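PDB 1WMX: COG3291: FOG: PKD repeat from Clostridium thermocellum, which serves as the family 30 carbohydrate-binding module of CelJ, a large multidomain protein that probably degrades cellulose. Local coordinates for residues 104-108 with 150-156; 78-83 with 140-145; 13-17 with 48-52. One frame throughout, in Å; residues are numbered along the deposited sequence.

Contact 1. Residues 104-108 with 150-156; sequences FRDKV and FDPSSVT
The carboxylate of D106 is gripped at both oxygens: OD1 takes the backbone N of D151 at 2.8 Å, on its anti side and 16° out of the carboxylate plane, while OD2 takes a salt bridge from R111 and a hydrogen bond from the backbone N of I117. This buried acid thus ties together three pieces of chain at the end of an antiparallel β-sheet, where strand 101-106 pairs with the start of strand 155-161 in the five-stranded sheet of this β-sandwich module. D106 and V155 form a non-hydrogen-bonded pair whose side chains diverge. Backbone bonds flank it, from T156 N to R105 O (2.9 Å) and from K107 N to S154 O (2.9 Å). With CG held between its backbone N and carbonyl carbon (chi1 77°), D106 lays its carboxylate almost parallel to the F150 ring, the two planes 9° apart, and its CB lies 3.6 Å from F150 CE1. The backbone CA and C of R105 lie at the edge of the same ring, near its plane. F104 CD1 packs against V155 CG1 at 4.0 Å, and L140 and L143 of the short helix cover F104. The loop leading into strand 155-161 is shaped by D151, whose OD1 accepts from S153 N in an Asx turn and from S153 OG on the same face of the carboxylate; S154 OG comes to OD2 from above that plane. The V108 side chain crosses that of D151 at about a right angle, its CG2 3.7 Å from D151 OD2. R105 reaches away to a salt bridge with D118, and K107 NZ to Y109 and W73. At the strand end a water donates to D106 O and accepts from T156 OG1, which it meets at 2.6 Å.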
loop_
_atom_site.group_PDB
_atom_site.type_symbol
_atom_site.label_atom_id
_atom_site.label_comp_id
_atom_site.label_asym_id
_atom_site.label_seq_id
_atom_site.Cartn_x
_atom_site.Cartn_y
_atom_site.Cartn_z
ATOM N N PHE B 104 -9.733 -2.119 1.900
ATOM C CA PHE B 104 -10.034 -0.756 1.419
ATOM C C PHE B 104 -8.782 0.127 1.484
ATOM O O PHE B 104 -7.822 -0.171 2.192
ATOM C CB PHE B 104 -11.126 -0.117 2.279
ATOM C CG PHE B 104 -12.475 -0.796 2.119
ATOM C CD1 PHE B 104 -13.352 -0.383 1.112
ATOM C CD2 PHE B 104 -12.837 -1.835 2.974
ATOM C CE1 PHE B 104 -14.592 -1.017 0.958
ATOM C CE2 PHE B 104 -14.070 -2.471 2.822
ATOM C CZ PHE B 104 -14.950 -2.063 1.813
ATOM N N ARG B 105 -8.834 1.205 0.732
ATOM C CA ARG B 105 -7.740 2.186 0.646
ATOM C C ARG B 105 -8.358 3.559 0.776
ATOM O O ARG B 105 -9.460 3.804 0.279
ATOM C CB ARG B 105 -7.093 1.991 -0.699
ATOM C CG ARG B 105 -5.869 2.797 -1.081
ATOM C CD ARG B 105 -5.673 2.405 -2.515
ATOM N NE ARG B 105 -4.402 2.580 -3.168
ATOM C CZ ARG B 105 -3.480 1.629 -3.343
ATOM N NH1 ARG B 105 -3.607 0.398 -2.814
ATOM N NH2 ARG B 105 -2.422 1.823 -4.119
ATOM N N ASP B 106 -7.654 4.432 1.448
ATOM C CA ASP B 106 -8.122 5.800 1.645
ATOM C C ASP B 106 -7.162 6.750 0.951
ATOM O O ASP B 106 -6.208 6.321 0.300
ATOM C CB ASP B 106 -8.187 6.129 3.138
ATOM C CG ASP B 106 -6.824 6.410 3.756
ATOM O OD1 ASP B 106 -6.747 6.707 4.991
ATOM O OD2 ASP B 106 -5.771 6.347 3.038
ATOM N N LYS B 107 -7.439 8.021 1.101
ATOM C CA LYS B 107 -6.605 9.079 0.534
ATOM C C LYS B 107 -6.749 10.307 1.418
ATOM O O LYS B 107 -7.840 10.856 1.566
ATOM C CB LYS B 107 -7.036 9.404 -0.901
ATOM C CG LYS B 107 -6.148 10.461 -1.565
ATOM C CD LYS B 107 -6.431 10.627 -3.055
ATOM C CE LYS B 107 -7.841 11.137 -3.326
ATOM N NZ LYS B 107 -8.092 11.414 -4.751
ATOM N N VAL B 108 -5.634 10.703 2.000
ATOM C CA VAL B 108 -5.567 11.873 2.889
ATOM C C VAL B 108 -4.351 12.698 2.499
ATOM O O VAL B 108 -3.221 12.378 2.866
ATOM C CB VAL B 108 -5.442 11.420 4.341
ATOM C CG1 VAL B 108 -5.315 12.610 5.293
ATOM C CG2 VAL B 108 -6.655 10.597 4.779
ATOM N N PHE B 150 -5.231 4.722 8.907
ATOM C CA PHE B 150 -6.401 4.661 7.988
ATOM C C PHE B 150 -7.509 5.634 8.429
ATOM O O PHE B 150 -7.838 5.743 9.615
ATOM C CB PHE B 150 -6.972 3.255 7.947
ATOM C CG PHE B 150 -8.013 3.067 6.847
ATOM C CD1 PHE B 150 -7.620 3.021 5.502
ATOM C CD2 PHE B 150 -9.361 2.944 7.186
ATOM C CE1 PHE B 150 -8.581 2.846 4.499
ATOM C CE2 PHE B 150 -10.321 2.771 6.184
ATOM C CZ PHE B 150 -9.932 2.720 4.840
ATOM N N ASP B 151 -8.101 6.345 7.435
ATOM C CA ASP B 151 -9.164 7.310 7.689
ATOM C C ASP B 151 -10.458 6.918 6.969
ATOM O O ASP B 151 -10.657 7.246 5.795
ATOM C CB ASP B 151 -8.714 8.705 7.238
ATOM C CG ASP B 151 -9.787 9.765 7.443
ATOM O OD1 ASP B 151 -10.835 9.436 8.036
ATOM O OD2 ASP B 151 -9.577 10.928 7.016
ATOM N N PRO B 152 -11.359 6.207 7.669
ATOM C CA PRO B 152 -12.629 5.779 7.067
ATOM C C PRO B 152 -13.518 6.884 6.494
ATOM O O PRO B 152 -14.485 6.603 5.783
ATOM C CB PRO B 152 -13.301 4.981 8.193
ATOM C CG PRO B 152 -12.662 5.533 9.443
ATOM C CD PRO B 152 -11.229 5.684 9.040
ATOM N N SER B 153 -13.197 8.138 6.783
ATOM C CA SER B 153 -13.984 9.236 6.241
ATOM C C SER B 153 -13.444 9.631 4.860
ATOM O O SER B 153 -14.044 10.457 4.172
ATOM C CB SER B 153 -13.922 10.456 7.168
ATOM O OG SER B 153 -12.636 11.066 7.108
ATOM N N SER B 154 -12.312 9.049 4.461
ATOM C CA SER B 154 -11.691 9.376 3.168
ATOM C C SER B 154 -11.373 8.168 2.284
ATOM O O SER B 154 -10.311 8.115 1.667
ATOM C CB SER B 154 -10.394 10.149 3.393
ATOM O OG SER B 154 -10.592 11.258 4.244
ATOM N N VAL B 155 -12.301 7.222 2.208
ATOM C CA VAL B 155 -12.113 6.004 1.427
ATOM C C VAL B 155 -12.319 6.190 -0.075
ATOM O O VAL B 155 -13.311 6.798 -0.509
ATOM C CB VAL B 155 -13.073 4.895 1.916
ATOM C CG1 VAL B 155 -12.858 3.619 1.111
ATOM C CG2 VAL B 155 -12.868 4.652 3.408
ATOM N N THR B 156 -11.392 5.650 -0.868
ATOM C CA THR B 156 -11.511 5.763 -2.323
ATOM C C THR B 156 -11.836 4.461 -3.025
ATOM O O THR B 156 -12.650 4.445 -3.935
ATOM C CB THR B 156 -10.213 6.298 -2.998
ATOM O OG1 THR B 156 -9.123 5.411 -2.711
ATOM C CG2 THR B 156 -9.899 7.705 -2.526
HETATM O O HOH W 1 -6.683 6.368 -2.862
#

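Contact 2. Residues 78-83 with 140-145; sequences LSQYVE and LRDLMK
R141 grips the backbone oxygen of E83 side-on with two nitrogens, NE and NH2 each 2.9 Å from E83 O. The oxygen sits at the guanidinium edge, in its plane, whereas both donors approach from one face of the E83 carbonyl plane. The R141 chain reaches it by setting CG between backbone N and carbonyl carbon (chi1 61°) and bending at chi3 (93°). The E83 side chain starts away from the helix and, bent at chi2, returns alongside R141, its carboxylate nearly coplanar with the guanidinium (8°), but OE2 makes only a long salt bridge to NE. K145 completes the charge network through E83 OE1; the modelled separation is implausibly short, so its exact geometry is doubtful. A water over one face of the guanidinium, toward its rim, donates to V82 O and accepts from R141 N. The apolar layer follows: L140 CD1 packs on Y81 CB at 3.6 Å, and M144, extended beyond CG, lays SD against V82 CG2 (3.9 Å) and brings CE to 3.8 Å from L78 CD1, the M144 and L78 side chains crossing at about a right angle. Y81 directs its ring away from the helix, with L78 CD2 over one face toward the rim and OH bonded to L9 O. This is loop-to-helix packing at one end of the β-sandwich: the loop between strands 64-69 and 86-93 lies beside the weakly bonded helix 140-143, while L140, L143 and M144 rest on F104 of strand 101-106, L143 also meets strand 118-122, and L78 and Y81 touch V11 of strand 11-14.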
loop_
_atom_site.group_PDB
_atom_site.type_symbol
_atom_site.label_atom_id
_atom_site.label_comp_id
_atom_site.label_asym_id
_atom_site.label_seq_id
_atom_site.Cartn_x
_atom_site.Cartn_y
_atom_site.Cartn_z
ATOM N N LEU B 78 -17.265 7.060 4.877
ATOM C CA LEU B 78 -17.848 5.782 5.323
ATOM C C LEU B 78 -17.758 5.612 6.857
ATOM O O LEU B 78 -18.090 4.556 7.400
ATOM C CB LEU B 78 -17.079 4.581 4.741
ATOM C CG LEU B 78 -17.296 4.294 3.255
ATOM C CD1 LEU B 78 -16.495 3.065 2.801
ATOM C CD2 LEU B 78 -18.757 4.010 2.891
ATOM N N SER B 79 -17.309 6.649 7.543
ATOM C CA SER B 79 -17.123 6.598 9.019
ATOM C C SER B 79 -18.378 6.122 9.745
ATOM O O SER B 79 -18.317 5.348 10.719
ATOM C CB SER B 79 -16.760 7.982 9.581
ATOM O OG SER B 79 -17.805 8.912 9.342
ATOM N N GLN B 80 -19.507 6.570 9.283
ATOM C CA GLN B 80 -20.757 6.201 9.931
ATOM C C GLN B 80 -21.240 4.778 9.543
ATOM O O GLN B 80 -22.289 4.328 9.982
ATOM C CB GLN B 80 -21.907 7.161 9.582
ATOM N N TYR B 81 -20.492 4.047 8.715
ATOM C CA TYR B 81 -20.895 2.650 8.348
ATOM C C TYR B 81 -20.061 1.644 9.159
ATOM O O TYR B 81 -20.313 0.431 9.140
ATOM C CB TYR B 81 -20.667 2.344 6.868
ATOM C CG TYR B 81 -21.612 3.072 5.911
ATOM C CD1 TYR B 81 -21.536 4.459 5.779
ATOM C CD2 TYR B 81 -22.551 2.346 5.163
ATOM C CE1 TYR B 81 -22.383 5.125 4.884
ATOM C CE2 TYR B 81 -23.394 3.010 4.266
ATOM C CZ TYR B 81 -23.307 4.400 4.122
ATOM O OH TYR B 81 -24.112 5.044 3.236
ATOM N N VAL B 82 -18.937 2.100 9.721
ATOM C CA VAL B 82 -17.988 1.231 10.403
ATOM C C VAL B 82 -18.508 0.365 11.549
ATOM O O VAL B 82 -18.378 -0.864 11.520
ATOM C CB VAL B 82 -16.789 2.036 10.932
ATOM C CG1 VAL B 82 -15.813 1.102 11.628
ATOM C CG2 VAL B 82 -16.099 2.770 9.778
ATOM N N GLU B 83 -19.160 1.019 12.562
ATOM C CA GLU B 83 -19.478 0.285 13.811
ATOM C C GLU B 83 -20.537 -0.826 13.551
ATOM O O GLU B 83 -20.460 -1.893 14.190
ATOM C CB GLU B 83 -19.945 1.310 15.010
ATOM C CG GLU B 83 -18.985 1.283 16.241
ATOM C CD GLU B 83 -17.976 0.151 16.149
ATOM O OE1 GLU B 83 -16.847 0.261 16.728
ATOM O OE2 GLU B 83 -18.277 -0.899 15.496
ATOM N N LEU B 140 -16.965 -4.422 8.425
ATOM C CA LEU B 140 -16.182 -3.162 8.395
ATOM C C LEU B 140 -15.357 -2.998 9.671
ATOM O O LEU B 140 -14.152 -2.707 9.616
ATOM C CB LEU B 140 -17.138 -1.953 8.275
ATOM C CG LEU B 140 -17.871 -1.877 6.924
ATOM C CD1 LEU B 140 -18.414 -0.477 6.609
ATOM C CD2 LEU B 140 -16.983 -2.246 5.737
ATOM N N ARG B 141 -15.973 -2.968 10.844
ATOM C CA ARG B 141 -15.212 -2.694 12.076
ATOM C C ARG B 141 -14.008 -3.653 12.148
ATOM O O ARG B 141 -12.944 -3.298 12.684
ATOM C CB ARG B 141 -16.153 -2.863 13.357
ATOM C CG ARG B 141 -16.747 -4.303 13.523
ATOM C CD ARG B 141 -17.904 -4.591 14.586
ATOM N NE ARG B 141 -19.211 -4.504 14.096
ATOM C CZ ARG B 141 -20.124 -5.174 13.380
ATOM N NH1 ARG B 141 -20.060 -6.441 12.909
ATOM N NH2 ARG B 141 -21.182 -4.473 12.995
ATOM N N ASP B 142 -14.015 -4.733 11.443
ATOM C CA ASP B 142 -12.888 -5.677 11.505
ATOM C C ASP B 142 -11.666 -5.173 10.696
ATOM O O ASP B 142 -10.532 -5.600 10.928
ATOM C CB ASP B 142 -13.288 -7.042 10.900
ATOM C CG ASP B 142 -14.302 -7.826 11.737
ATOM O OD1 ASP B 142 -14.620 -9.034 11.401
ATOM O OD2 ASP B 142 -14.838 -7.285 12.773
ATOM N N LEU B 143 -11.926 -4.267 9.761
ATOM C CA LEU B 143 -10.881 -3.729 8.850
ATOM C C LEU B 143 -10.438 -2.330 9.202
ATOM O O LEU B 143 -9.223 -2.070 9.360
ATOM C CB LEU B 143 -11.437 -3.644 7.422
ATOM C CG LEU B 143 -11.467 -4.985 6.707
ATOM C CD1 LEU B 143 -12.094 -4.905 5.311
ATOM C CD2 LEU B 143 -10.072 -5.570 6.508
ATOM N N MET B 144 -11.458 -1.530 9.292
ATOM C CA MET B 144 -11.365 -0.115 9.551
ATOM C C MET B 144 -11.366 0.276 11.018
ATOM O O MET B 144 -11.961 1.285 11.400
ATOM C CB MET B 144 -12.538 0.595 8.961
ATOM C CG MET B 144 -12.635 0.471 7.465
ATOM S SD MET B 144 -13.936 1.489 6.843
ATOM C CE MET B 144 -14.124 1.252 5.102
ATOM N N LYS B 145 -10.728 -0.499 11.837
ATOM C CA LYS B 145 -10.590 -0.142 13.257
ATOM C C LYS B 145 -9.061 0.146 13.419
ATOM O O LYS B 145 -8.322 -0.676 13.960
ATOM C CB LYS B 145 -11.130 -1.278 14.155
ATOM C CG LYS B 145 -12.640 -1.105 14.510
ATOM C CD LYS B 145 -13.004 -1.624 15.918
ATOM C CE LYS B 145 -14.423 -1.235 16.373
ATOM N NZ LYS B 145 -14.536 0.176 16.780
HETATM O O HOH W 2 -18.837 -3.301 11.223
#

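Contact 3. Residues 13-17 with 48-52; sequences IFKDS and LPTLR
L51 CB sits over the centre of the F14 ring, 3.9 Å from its centroid and 7° off the ring normal, a CH-π contact. At the ring's far end the contact changes character: P49 O meets the edge near the ring plane, 3.4 Å from F14 CZ. Setting CG anti to the backbone N (chi1 167°) swings the ring across strand 48-55 to make both contacts. The chain beyond F14 folds back, so D16 N lies over the face opposite L51, toward the ring's rim. Farther along, P49 CG approaches D16 O at 3.2 Å and D16 CB at 4.0 Å, and L48 CD1 rests 4.0 Å from K15 O at the outer margin. The next shell is the β-sandwich itself: strand 168-178 pairs with both strands, I13 bonding to I175 and L51 to F172 through their backbones, while F14 packs on I175 and L51 on L68 of strand 64-69. As no hydrogen bond joins 13-17 to 48-52, their association probably rests mainly on apolar and CH-π packing. Buried P49 O has no hydrogen-bonding partner in the model, so the weakly positive C-H edge of F14 probably offers it modest electrostatic compensation.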
loop_
_atom_site.group_PDB
_atom_site.type_symbol
_atom_site.label_atom_id
_atom_site.label_comp_id
_atom_site.label_asym_id
_atom_site.label_seq_id
_atom_site.Cartn_x
_atom_site.Cartn_y
_atom_site.Cartn_z
ATOM N N ILE B 13 -20.847 -1.048 -5.113
ATOM C CA ILE B 13 -19.548 -0.996 -5.758
ATOM C C ILE B 13 -19.624 -1.634 -7.149
ATOM O O ILE B 13 -19.031 -1.137 -8.107
ATOM C CB ILE B 13 -18.475 -1.687 -4.883
ATOM C CG1 ILE B 13 -18.352 -0.935 -3.556
ATOM C CG2 ILE B 13 -17.127 -1.688 -5.601
ATOM C CD1 ILE B 13 -17.425 -1.589 -2.551
ATOM N N PHE B 14 -20.363 -2.736 -7.253
ATOM C CA PHE B 14 -20.545 -3.417 -8.526
ATOM C C PHE B 14 -21.942 -3.986 -8.592
ATOM O O PHE B 14 -22.434 -4.558 -7.618
ATOM C CB PHE B 14 -19.579 -4.585 -8.711
ATOM C CG PHE B 14 -19.957 -5.483 -9.863
ATOM C CD1 PHE B 14 -19.841 -5.039 -11.177
ATOM C CD2 PHE B 14 -20.513 -6.743 -9.634
ATOM C CE1 PHE B 14 -20.280 -5.833 -12.248
ATOM C CE2 PHE B 14 -20.957 -7.542 -10.701
ATOM C CZ PHE B 14 -20.839 -7.083 -12.006
ATOM N N LYS B 15 -22.571 -3.848 -9.750
ATOM C CA LYS B 15 -23.902 -4.385 -9.939
ATOM C C LYS B 15 -24.012 -5.128 -11.269
ATOM O O LYS B 15 -24.219 -6.347 -11.299
ATOM C CB LYS B 15 -24.944 -3.269 -9.868
ATOM C CG LYS B 15 -26.360 -3.759 -10.085
ATOM C CD LYS B 15 -27.383 -2.742 -9.610
ATOM C CE LYS B 15 -28.805 -3.301 -9.703
ATOM N NZ LYS B 15 -29.807 -2.369 -9.106
ATOM N N ASP B 16 -23.840 -4.407 -12.369
ATOM C CA ASP B 16 -23.965 -5.038 -13.671
ATOM C C ASP B 16 -23.037 -4.498 -14.756
ATOM O O ASP B 16 -23.015 -5.034 -15.864
ATOM C CB ASP B 16 -25.409 -4.898 -14.146
ATOM C CG ASP B 16 -25.838 -3.448 -14.264
ATOM O OD1 ASP B 16 -26.996 -3.198 -14.662
ATOM O OD2 ASP B 16 -25.017 -2.549 -13.956
ATOM N N SER B 17 -22.261 -3.460 -14.450
ATOM C CA SER B 17 -21.401 -2.875 -15.463
ATOM C C SER B 17 -19.958 -2.596 -15.042
ATOM O O SER B 17 -19.646 -2.553 -13.849
ATOM C CB SER B 17 -22.059 -1.592 -15.978
ATOM O OG SER B 17 -22.437 -0.773 -14.893
ATOM N N LEU B 48 -28.033 -11.304 -13.549
ATOM C CA LEU B 48 -27.097 -10.201 -13.776
ATOM C C LEU B 48 -25.681 -10.682 -14.031
ATOM O O LEU B 48 -25.266 -11.725 -13.522
ATOM C CB LEU B 48 -27.076 -9.237 -12.583
ATOM C CG LEU B 48 -28.362 -8.469 -12.296
ATOM C CD1 LEU B 48 -28.091 -7.444 -11.220
ATOM C CD2 LEU B 48 -28.857 -7.789 -13.553
ATOM N N PRO B 49 -24.921 -9.922 -14.837
ATOM C CA PRO B 49 -23.542 -10.308 -15.130
ATOM C C PRO B 49 -22.682 -10.181 -13.879
ATOM O O PRO B 49 -23.037 -9.478 -12.933
ATOM C CB PRO B 49 -23.136 -9.335 -16.237
ATOM C CG PRO B 49 -23.961 -8.128 -15.943
ATOM C CD PRO B 49 -25.309 -8.731 -15.607
ATOM N N THR B 50 -21.546 -10.866 -13.875
ATOM C CA THR B 50 -20.672 -10.832 -12.722
ATOM C C THR B 50 -19.320 -10.176 -13.007
ATOM O O THR B 50 -18.975 -9.901 -14.157
ATOM C CB THR B 50 -20.466 -12.247 -12.196
ATOM O OG1 THR B 50 -19.832 -13.037 -13.205
ATOM C CG2 THR B 50 -21.817 -12.881 -11.849
ATOM N N LEU B 51 -18.571 -9.906 -11.944
ATOM C CA LEU B 51 -17.258 -9.299 -12.070
ATOM C C LEU B 51 -16.224 -10.423 -11.948
ATOM O O LEU B 51 -16.159 -11.114 -10.933
ATOM C CB LEU B 51 -17.078 -8.265 -10.966
ATOM C CG LEU B 51 -15.914 -7.295 -11.125
ATOM C CD1 LEU B 51 -16.034 -6.541 -12.455
ATOM C CD2 LEU B 51 -15.910 -6.334 -9.947
ATOM N N ARG B 52 -15.419 -10.604 -12.989
ATOM C CA ARG B 52 -14.408 -11.668 -13.021
ATOM C C ARG B 52 -12.997 -11.271 -12.592
ATOM O O ARG B 52 -12.373 -10.402 -13.206
ATOM C CB ARG B 52 -14.340 -12.271 -14.434
ATOM C CG ARG B 52 -13.359 -13.458 -14.595
ATOM C CD ARG B 52 -12.984 -13.650 -16.075
ATOM N NE ARG B 52 -14.176 -13.548 -16.901
ATOM C CZ ARG B 52 -14.233 -13.003 -18.108
ATOM N NH1 ARG B 52 -13.146 -12.495 -18.684
ATOM N NH2 ARG B 52 -15.410 -12.925 -18.718
#

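Overall arrangement
From the N terminus, contact 3 comes first: 13-17, leaving strand 11-14, meets 48-52 and closes a loop wholly upstream of the others. Contact 2 then opens at 78-83, contact 1 at 104-108, contact 2 closes at 140-145 and contact 1 at 150-156, so these two cross. They also touch, M144 packing on F150 and P152, and P152 O lying 3.0 Å from L78 N in a probable hydrogen bond. Together they join the end of the five-stranded sheet to the loop 78-83 and helix 140-143. Contact 3, on the opposite side of the chain's centre, packs the chain leaving strand 11-14 on strand 48-55 of the seven-stranded sheet; its centre is about 23 Å from that of contact 1.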